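Local coordinates for putative cytochrome P450 120 (Synechocystis sp., PDB 2VE3), which binds heme and retinoic acid and probably works as a monooxygenase, using molecular oxygen to oxidise its substrate, at residues 48-52 and 53-57; 172-175 and 176-179; 33-36 and 37-41. All coordinates share one frame; numbering follows the deposited sequence.

Interaction 1: 48-52 and 53-57; sequences KTRLF and GKNVI
Thr49 and Val56 form a hydrogen-bonded pair of an antiparallel beta hairpin, with Val56 N 2.8 Å from Thr49 O and the reciprocal bond equally short. The next such pair, Leu51 and Lys54, closes a type I' turn, in which Leu51 N lies 2.8 Å from Lys54 O. This turn needs positive phi at both central residues, which glycine supplies readily at Gly53, whereas Phe52 adopts it as a non-glycine residue (phi 49°). Thr49, Leu51 and Val56 are the buried, tightly packed part of one face, with Lys54 at its partly exposed end by the turn. Here Val56 CG2 meets Leu51 CB at 4.1 Å, and its CB rests against Thr49 CG2 at 4.2 Å, the beta-branched shape of both residues suiting an extended strand. The other face is looser: Arg50 and Asn55, both touched by Phe18, stay partly exposed and run alongside each other. A bend at chi3 (-70°) brings the edge of the guanidinium to Asn55, and Arg50 NE reaches Asn55 OD1 at 3.2 Å. That bond is bent at the hydrogen (137°), and Arg50 NH2 adds only a weak second one, so the amide steadies the arginine modestly. Strand 47-51 is an edge strand of a five-stranded sheet; on its inner side strand 54-59 bonds through Asn55 and Ile57 to strand 341-345, while Leu51 and Phe52 pack against Phe29 of helix 26-31.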
loop_
_atom_site.group_PDB
_atom_site.type_symbol
_atom_site.label_atom_id
_atom_site.label_comp_id
_atom_site.label_asym_id
_atom_site.label_seq_id
_atom_site.Cartn_x
_atom_site.Cartn_y
_atom_site.Cartn_z
ATOM N N LYS A 48 9.638 11.268 -20.168
ATOM C CA LYS A 48 8.286 11.027 -20.658
ATOM C C LYS A 48 8.114 9.638 -21.299
ATOM O O LYS A 48 9.059 9.028 -21.831
ATOM C CB LYS A 48 7.829 12.136 -21.617
ATOM C CG LYS A 48 8.431 12.041 -23.013
ATOM C CD LYS A 48 7.999 13.201 -23.886
ATOM C CE LYS A 48 8.845 13.262 -25.143
ATOM N NZ LYS A 48 8.490 12.131 -26.024
ATOM N N THR A 49 6.887 9.142 -21.232
ATOM C CA THR A 49 6.534 7.884 -21.844
ATOM C C THR A 49 5.062 7.962 -22.224
ATOM O O THR A 49 4.438 9.017 -22.102
ATOM C CB THR A 49 6.833 6.697 -20.886
ATOM O OG1 THR A 49 6.475 5.457 -21.508
ATOM C CG2 THR A 49 6.086 6.843 -19.577
ATOM N N ARG A 50 4.514 6.849 -22.693
ATOM C CA ARG A 50 3.086 6.766 -22.946
ATOM C C ARG A 50 2.574 5.478 -22.332
ATOM O O ARG A 50 3.132 4.408 -22.545
ATOM C CB ARG A 50 2.795 6.851 -24.441
ATOM C CG ARG A 50 1.362 6.488 -24.859
ATOM C CD ARG A 50 1.234 6.599 -26.357
ATOM N NE ARG A 50 1.282 7.992 -26.792
ATOM C CZ ARG A 50 1.831 8.415 -27.930
ATOM N NH1 ARG A 50 2.409 7.558 -28.759
ATOM N NH2 ARG A 50 1.820 9.708 -28.227
ATOM N N LEU A 51 1.533 5.600 -21.523
ATOM C CA LEU A 51 0.986 4.448 -20.830
ATOM C C LEU A 51 -0.532 4.497 -20.900
ATOM O O LEU A 51 -1.126 5.532 -20.641
ATOM C CB LEU A 51 1.468 4.403 -19.371
ATOM C CG LEU A 51 2.979 4.461 -19.073
ATOM C CD1 LEU A 51 3.203 4.677 -17.570
ATOM C CD2 LEU A 51 3.716 3.232 -19.554
ATOM N N PHE A 52 -1.135 3.374 -21.290
ATOM C CA PHE A 52 -2.600 3.212 -21.370
ATOM C C PHE A 52 -3.250 4.376 -22.120
ATOM O O PHE A 52 -4.260 4.922 -21.672
ATOM C CB PHE A 52 -3.220 3.101 -19.971
ATOM C CG PHE A 52 -2.570 2.076 -19.081
ATOM C CD1 PHE A 52 -3.049 0.771 -19.038
ATOM C CD2 PHE A 52 -1.497 2.426 -18.265
ATOM C CE1 PHE A 52 -2.461 -0.172 -18.214
ATOM C CE2 PHE A 52 -0.903 1.496 -17.427
ATOM C CZ PHE A 52 -1.382 0.190 -17.404
ATOM N N GLY A 53 -2.623 4.777 -23.222
ATOM C CA GLY A 53 -3.115 5.853 -24.074
ATOM C C GLY A 53 -2.846 7.274 -23.618
ATOM O O GLY A 53 -3.286 8.211 -24.288
ATOM N N LYS A 54 -2.145 7.443 -22.488
ATOM C CA LYS A 54 -1.784 8.775 -21.974
ATOM C C LYS A 54 -0.274 9.047 -21.996
ATOM O O LYS A 54 0.540 8.186 -21.658
ATOM C CB LYS A 54 -2.272 8.991 -20.527
ATOM C CG LYS A 54 -3.744 8.739 -20.280
ATOM C CD LYS A 54 -4.592 9.956 -20.603
ATOM C CE LYS A 54 -6.007 9.538 -20.893
ATOM N NZ LYS A 54 -6.430 8.442 -19.970
ATOM N N ASN A 55 0.070 10.274 -22.369
ATOM C CA ASN A 55 1.429 10.795 -22.250
ATOM C C ASN A 55 1.731 11.065 -20.786
ATOM O O ASN A 55 0.971 11.774 -20.116
ATOM C CB ASN A 55 1.556 12.073 -23.084
ATOM C CG ASN A 55 1.318 11.817 -24.580
ATOM O OD1 ASN A 55 1.557 10.712 -25.088
ATOM N ND2 ASN A 55 0.846 12.836 -25.280
ATOM N N VAL A 56 2.825 10.480 -20.290
ATOM C CA VAL A 56 3.134 10.518 -18.852
ATOM C C VAL A 56 4.570 11.001 -18.607
ATOM O O VAL A 56 5.498 10.530 -19.257
ATOM C CB VAL A 56 2.917 9.125 -18.167
ATOM C CG1 VAL A 56 2.960 9.230 -16.627
ATOM C CG2 VAL A 56 1.565 8.471 -18.599
ATOM N N ILE A 57 4.735 11.938 -17.668
ATOM C CA ILE A 57 6.060 12.378 -17.221
ATOM C C ILE A 57 6.344 11.756 -15.857
ATOM O O ILE A 57 5.567 11.925 -14.929
ATOM C CB ILE A 57 6.168 13.934 -17.157
ATOM C CG1 ILE A 57 5.816 14.548 -18.519
ATOM C CG2 ILE A 57 7.570 14.372 -16.702
ATOM C CD1 ILE A 57 5.940 16.070 -18.596
#

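Interaction 2: 172-175 and 176-179; sequences PWFE and TYIQ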
loop_
_atom_site.group_PDB
_atom_site.type_symbol
_atom_site.label_atom_id
_atom_site.label_comp_id
_atom_site.label_asym_id
_atom_site.label_seq_id
_atom_site.Cartn_x
_atom_site.Cartn_y
_atom_site.Cartn_z
ATOM N N PRO A 172 -10.031 -16.145 -2.563
ATOM C CA PRO A 172 -9.774 -16.527 -3.956
ATOM C C PRO A 172 -10.192 -15.465 -4.980
ATOM O O PRO A 172 -9.443 -15.196 -5.932
ATOM C CB PRO A 172 -10.637 -17.777 -4.132
ATOM C CG PRO A 172 -10.754 -18.352 -2.757
ATOM C CD PRO A 172 -10.755 -17.204 -1.829
ATOM N N TRP A 173 -11.368 -14.872 -4.785
ATOM C CA TRP A 173 -11.872 -13.807 -5.645
ATOM C C TRP A 173 -11.009 -12.537 -5.585
ATOM O O TRP A 173 -10.676 -11.961 -6.616
ATOM C CB TRP A 173 -13.332 -13.472 -5.293
ATOM C CG TRP A 173 -14.330 -14.523 -5.724
ATOM C CD1 TRP A 173 -14.175 -15.458 -6.721
ATOM C CD2 TRP A 173 -15.651 -14.712 -5.209
ATOM N NE1 TRP A 173 -15.311 -16.232 -6.835
ATOM C CE2 TRP A 173 -16.230 -15.798 -5.920
ATOM C CE3 TRP A 173 -16.400 -14.082 -4.207
ATOM C CZ2 TRP A 173 -17.522 -16.262 -5.663
ATOM C CZ3 TRP A 173 -17.688 -14.544 -3.954
ATOM C CH2 TRP A 173 -18.236 -15.628 -4.684
ATOM N N PHE A 174 -10.656 -12.103 -4.380
ATOM C CA PHE A 174 -9.807 -10.931 -4.207
ATOM C C PHE A 174 -8.442 -11.075 -4.862
ATOM O O PHE A 174 -7.926 -10.129 -5.448
ATOM C CB PHE A 174 -9.657 -10.582 -2.731
ATOM C CG PHE A 174 -10.210 -9.236 -2.383
ATOM C CD1 PHE A 174 -9.425 -8.095 -2.536
ATOM C CD2 PHE A 174 -11.510 -9.096 -1.922
ATOM C CE1 PHE A 174 -9.926 -6.843 -2.223
ATOM C CE2 PHE A 174 -12.023 -7.838 -1.601
ATOM C CZ PHE A 174 -11.229 -6.712 -1.759
ATOM N N GLU A 175 -7.881 -12.269 -4.784
ATOM C CA GLU A 175 -6.588 -12.572 -5.391
ATOM C C GLU A 175 -6.618 -12.401 -6.900
ATOM O O GLU A 175 -5.699 -11.822 -7.486
ATOM C CB GLU A 175 -6.130 -13.978 -4.985
ATOM C CG GLU A 175 -5.986 -14.119 -3.479
ATOM C CD GLU A 175 -4.828 -13.290 -2.931
ATOM O OE1 GLU A 175 -5.049 -12.167 -2.394
ATOM O OE2 GLU A 175 -3.688 -13.771 -3.053
ATOM N N THR A 176 -7.701 -12.889 -7.509
ATOM C CA THR A 176 -7.983 -12.690 -8.930
ATOM C C THR A 176 -8.282 -11.213 -9.283
ATOM O O THR A 176 -7.785 -10.689 -10.279
ATOM C CB THR A 176 -9.174 -13.584 -9.351
ATOM O OG1 THR A 176 -8.903 -14.929 -8.937
ATOM C CG2 THR A 176 -9.385 -13.550 -10.842
ATOM N N TYR A 177 -9.106 -10.560 -8.471
ATOM C CA TYR A 177 -9.384 -9.126 -8.612
ATOM C C TYR A 177 -8.068 -8.309 -8.649
ATOM O O TYR A 177 -7.816 -7.565 -9.590
ATOM C CB TYR A 177 -10.300 -8.687 -7.466
ATOM C CG TYR A 177 -10.534 -7.197 -7.359
ATOM C CD1 TYR A 177 -11.420 -6.549 -8.215
ATOM C CD2 TYR A 177 -9.872 -6.437 -6.391
ATOM C CE1 TYR A 177 -11.624 -5.192 -8.125
ATOM C CE2 TYR A 177 -10.080 -5.075 -6.293
ATOM C CZ TYR A 177 -10.948 -4.458 -7.168
ATOM O OH TYR A 177 -11.168 -3.099 -7.069
ATOM N N ILE A 178 -7.225 -8.501 -7.642
ATOM C CA ILE A 178 -5.920 -7.831 -7.539
ATOM C C ILE A 178 -5.003 -8.006 -8.769
ATOM O O ILE A 178 -4.402 -7.031 -9.239
ATOM C CB ILE A 178 -5.187 -8.238 -6.235
ATOM C CG1 ILE A 178 -5.911 -7.650 -5.018
ATOM C CG2 ILE A 178 -3.712 -7.799 -6.269
ATOM C CD1 ILE A 178 -5.325 -8.088 -3.669
ATOM N N GLN A 179 -4.932 -9.222 -9.312
ATOM C CA GLN A 179 -4.046 -9.528 -10.450
ATOM C C GLN A 179 -4.332 -8.707 -11.714
ATOM O O GLN A 179 -3.438 -8.515 -12.543
ATOM C CB GLN A 179 -4.028 -11.036 -10.754
ATOM C CG GLN A 179 -3.078 -11.845 -9.851
ATOM C CD GLN A 179 -2.941 -13.345 -10.235
ATOM O OE1 GLN A 179 -2.292 -14.114 -9.522
ATOM N NE2 GLN A 179 -3.529 -13.745 -11.354
#
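Tyr177 packs against Phe174 one turn earlier in the same helix, and its side chain can be followed outward. Its CB sits beside the backbone of the preceding turn, 3.4 Å from Trp173 O. With CG opposite the backbone N (chi1 172°), the ring is carried alongside Phe174, where CD2 approaches Phe174 CE1 at 4.2 Å. The rings form a T-shaped pair, the edge of Tyr177 directed toward the face of Phe174, with planes 68° apart. At the far end OH hydrogen-bonds Leu87 O, a polar tip satisfied although the residue is buried. On the next position Ile178 CD1 meets the edge of the Phe174 ring, at 4.3 Å from Phe174 CD1, giving that ring a second apolar neighbour.

Elsewhere round the helix the side chains are more polar. Thr176 OG1 folds back to Pro172 O at 3.1 Å, while Thr176 N reaches the same carbonyl from the opposite face of its plane; threonine suits a helix here because its hydroxyl shares the main-chain acceptor. Glu175 is held by a salt bridge to Arg148 and a hydrogen bond to His256. The regular i to i+4 bonds, such as Ile178 N to Phe174 O at 2.8 Å, mark an alpha helix whose position before helix 192-215 and against the long helix 241-272 is consistent with the F helix of the cytochrome P450 fold.

Interaction 3: 33-36 and 37-41; sequences GDFG and KKRQQ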
loop_
_atom_site.group_PDB
_atom_site.type_symbol
_atom_site.label_atom_id
_atom_site.label_comp_id
_atom_site.label_asym_id
_atom_site.label_seq_id
_atom_site.Cartn_x
_atom_site.Cartn_y
_atom_site.Cartn_z
ATOM N N GLY A 33 10.785 -4.988 -14.425
ATOM C CA GLY A 33 11.146 -4.468 -13.096
ATOM C C GLY A 33 12.122 -3.311 -13.232
ATOM O O GLY A 33 12.553 -2.720 -12.245
ATOM N N ASP A 34 12.412 -2.976 -14.486
ATOM C CA ASP A 34 13.529 -2.147 -14.901
ATOM C C ASP A 34 13.076 -0.750 -15.339
ATOM O O ASP A 34 13.901 0.138 -15.584
ATOM C CB ASP A 34 14.178 -2.855 -16.099
ATOM C CG ASP A 34 15.593 -2.406 -16.349
ATOM O OD1 ASP A 34 16.342 -2.221 -15.357
ATOM O OD2 ASP A 34 15.958 -2.246 -17.540
ATOM N N PHE A 35 11.759 -0.566 -15.419
ATOM C CA PHE A 35 11.160 0.539 -16.166
ATOM C C PHE A 35 11.709 1.927 -15.838
ATOM O O PHE A 35 12.215 2.614 -16.720
ATOM C CB PHE A 35 9.626 0.507 -16.057
ATOM C CG PHE A 35 8.933 1.472 -16.980
ATOM C CD1 PHE A 35 8.626 1.107 -18.284
ATOM C CD2 PHE A 35 8.599 2.753 -16.548
ATOM C CE1 PHE A 35 7.991 1.994 -19.135
ATOM C CE2 PHE A 35 7.972 3.639 -17.406
ATOM C CZ PHE A 35 7.671 3.252 -18.705
ATOM N N GLY A 36 11.610 2.331 -14.578
ATOM C CA GLY A 36 11.951 3.698 -14.172
ATOM C C GLY A 36 13.447 3.948 -14.187
ATOM O O GLY A 36 13.902 5.012 -14.621
ATOM N N LYS A 37 14.196 2.956 -13.707
ATOM C CA LYS A 37 15.658 2.995 -13.646
ATOM C C LYS A 37 16.269 3.038 -15.049
ATOM O O LYS A 37 17.179 3.829 -15.303
ATOM C CB LYS A 37 16.193 1.785 -12.849
ATOM C CG LYS A 37 17.709 1.774 -12.643
ATOM C CD LYS A 37 18.146 0.793 -11.549
ATOM C CE LYS A 37 19.674 0.724 -11.434
ATOM N NZ LYS A 37 20.311 2.069 -11.203
ATOM N N LYS A 38 15.755 2.198 -15.953
ATOM C CA LYS A 38 16.210 2.173 -17.349
ATOM C C LYS A 38 16.090 3.534 -18.030
ATOM O O LYS A 38 17.017 4.000 -18.688
ATOM C CB LYS A 38 15.448 1.115 -18.156
ATOM C CG LYS A 38 15.968 0.921 -19.570
ATOM C CD LYS A 38 15.407 -0.352 -20.207
ATOM C CE LYS A 38 15.482 -0.285 -21.730
ATOM N NZ LYS A 38 14.495 0.702 -22.276
ATOM N N ARG A 39 14.945 4.172 -17.852
ATOM C CA ARG A 39 14.670 5.446 -18.492
ATOM C C ARG A 39 15.323 6.619 -17.771
ATOM O O ARG A 39 15.484 7.688 -18.347
ATOM C CB ARG A 39 13.163 5.641 -18.624
ATOM C CG ARG A 39 12.595 4.837 -19.764
ATOM C CD ARG A 39 11.191 4.354 -19.512
ATOM N NE ARG A 39 10.796 3.437 -20.568
ATOM C CZ ARG A 39 11.076 2.137 -20.579
ATOM N NH1 ARG A 39 10.670 1.393 -21.602
ATOM N NH2 ARG A 39 11.750 1.574 -19.574
ATOM N N GLN A 40 15.706 6.420 -16.517
ATOM C CA GLN A 40 16.458 7.445 -15.801
ATOM C C GLN A 40 17.899 7.537 -16.301
ATOM O O GLN A 40 18.413 8.627 -16.524
ATOM C CB GLN A 40 16.422 7.187 -14.304
ATOM C CG GLN A 40 16.398 8.451 -13.511
ATOM C CD GLN A 40 15.315 8.431 -12.479
ATOM O OE1 GLN A 40 14.198 8.889 -12.734
ATOM N NE2 GLN A 40 15.622 7.883 -11.308
ATOM N N GLN A 41 18.535 6.383 -16.479
ATOM C CA GLN A 41 19.869 6.291 -17.060
ATOM C C GLN A 41 19.889 6.817 -18.495
ATOM O O GLN A 41 20.689 7.699 -18.825
ATOM C CB GLN A 41 20.348 4.840 -17.032
ATOM C CG GLN A 41 20.825 4.345 -15.668
ATOM C CD GLN A 41 22.342 4.086 -15.622
ATOM O OE1 GLN A 41 23.125 4.726 -16.339
ATOM N NE2 GLN A 41 22.754 3.136 -14.775
#
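Phe35 has CG opposite its backbone N (chi1 -170°), which lays the ring beside the next turn, while Arg39 sends CG opposite its carbonyl carbon (chi1 -78°) and then bends at chi2, which brings its guanidinium back over that ring. The result is an i to i+4 cation-pi stack in the first turn of an alpha helix. The two flat groups are nearly parallel, 13° apart, with Phe35 CE1 centred over one face of the guanidinium at 3.4 Å from Arg39 CZ. The charge lies off-centre with respect to the ring, whereas the aliphatic part is better placed: Arg39 CD stands over the ring face, 3.9 Å from the Phe35 centroid, as a CH-pi contact. Arginine suits this site because one side chain offers both a methylene to the ring and a flat cation. Its other branch is fixed by a salt bridge from NH1 to Glu25, so the stacked group cannot easily rotate. The buried Phe35 ring also meets Phe58 and strand 47-51, which makes a large aromatic residue appropriate.

The i to i+4 bonds of the helix start are uneven: Lys38 N lies 2.8 Å from Asp34 O, the bond from Arg39 N to Phe35 O is weak, and Gln40 N lies 3.0 Å from Gly36 O. Asp34 and Lys38 cross at about a right angle, and Asp34 OD2 touches the aliphatic chain at Lys38 CD, 3.3 Å away. Their charged atoms remain apart, with Asp34 OD2 5.8 Å from Lys38 NZ, so attraction between them is probably modest; an acidic residue at the beginning of a helix may nonetheless be favoured by the helix dipole. The stacked guanidinium also bonds the backbone: its NH2 lies in the carbonyl plane of Phe35, on a lone pair, with Arg39 NH2 3.1 Å from Phe35 O.

From the N terminus the chain makes interaction 3 first, a turn at the beginning of helix 35-43, then interaction 1, where the hairpin of strands 47-51 and 54-59 closes on itself through its tight turn, and much later interaction 2, between successive turns of helix 170-181. All three are local and lie in series, so none nests in or crosses another. Interactions 3 and 1 touch: Phe35 CZ packs on Thr49 OG1 at 3.8 Å and on Leu51 CD2, joining the helix to the edge strand of the sheet, with the side chain of Phe35 about 6 Å from the bound retinoic acid. Interaction 2 stands apart, its centre about 27 Å from that of interaction 1, in the helical part of the fold.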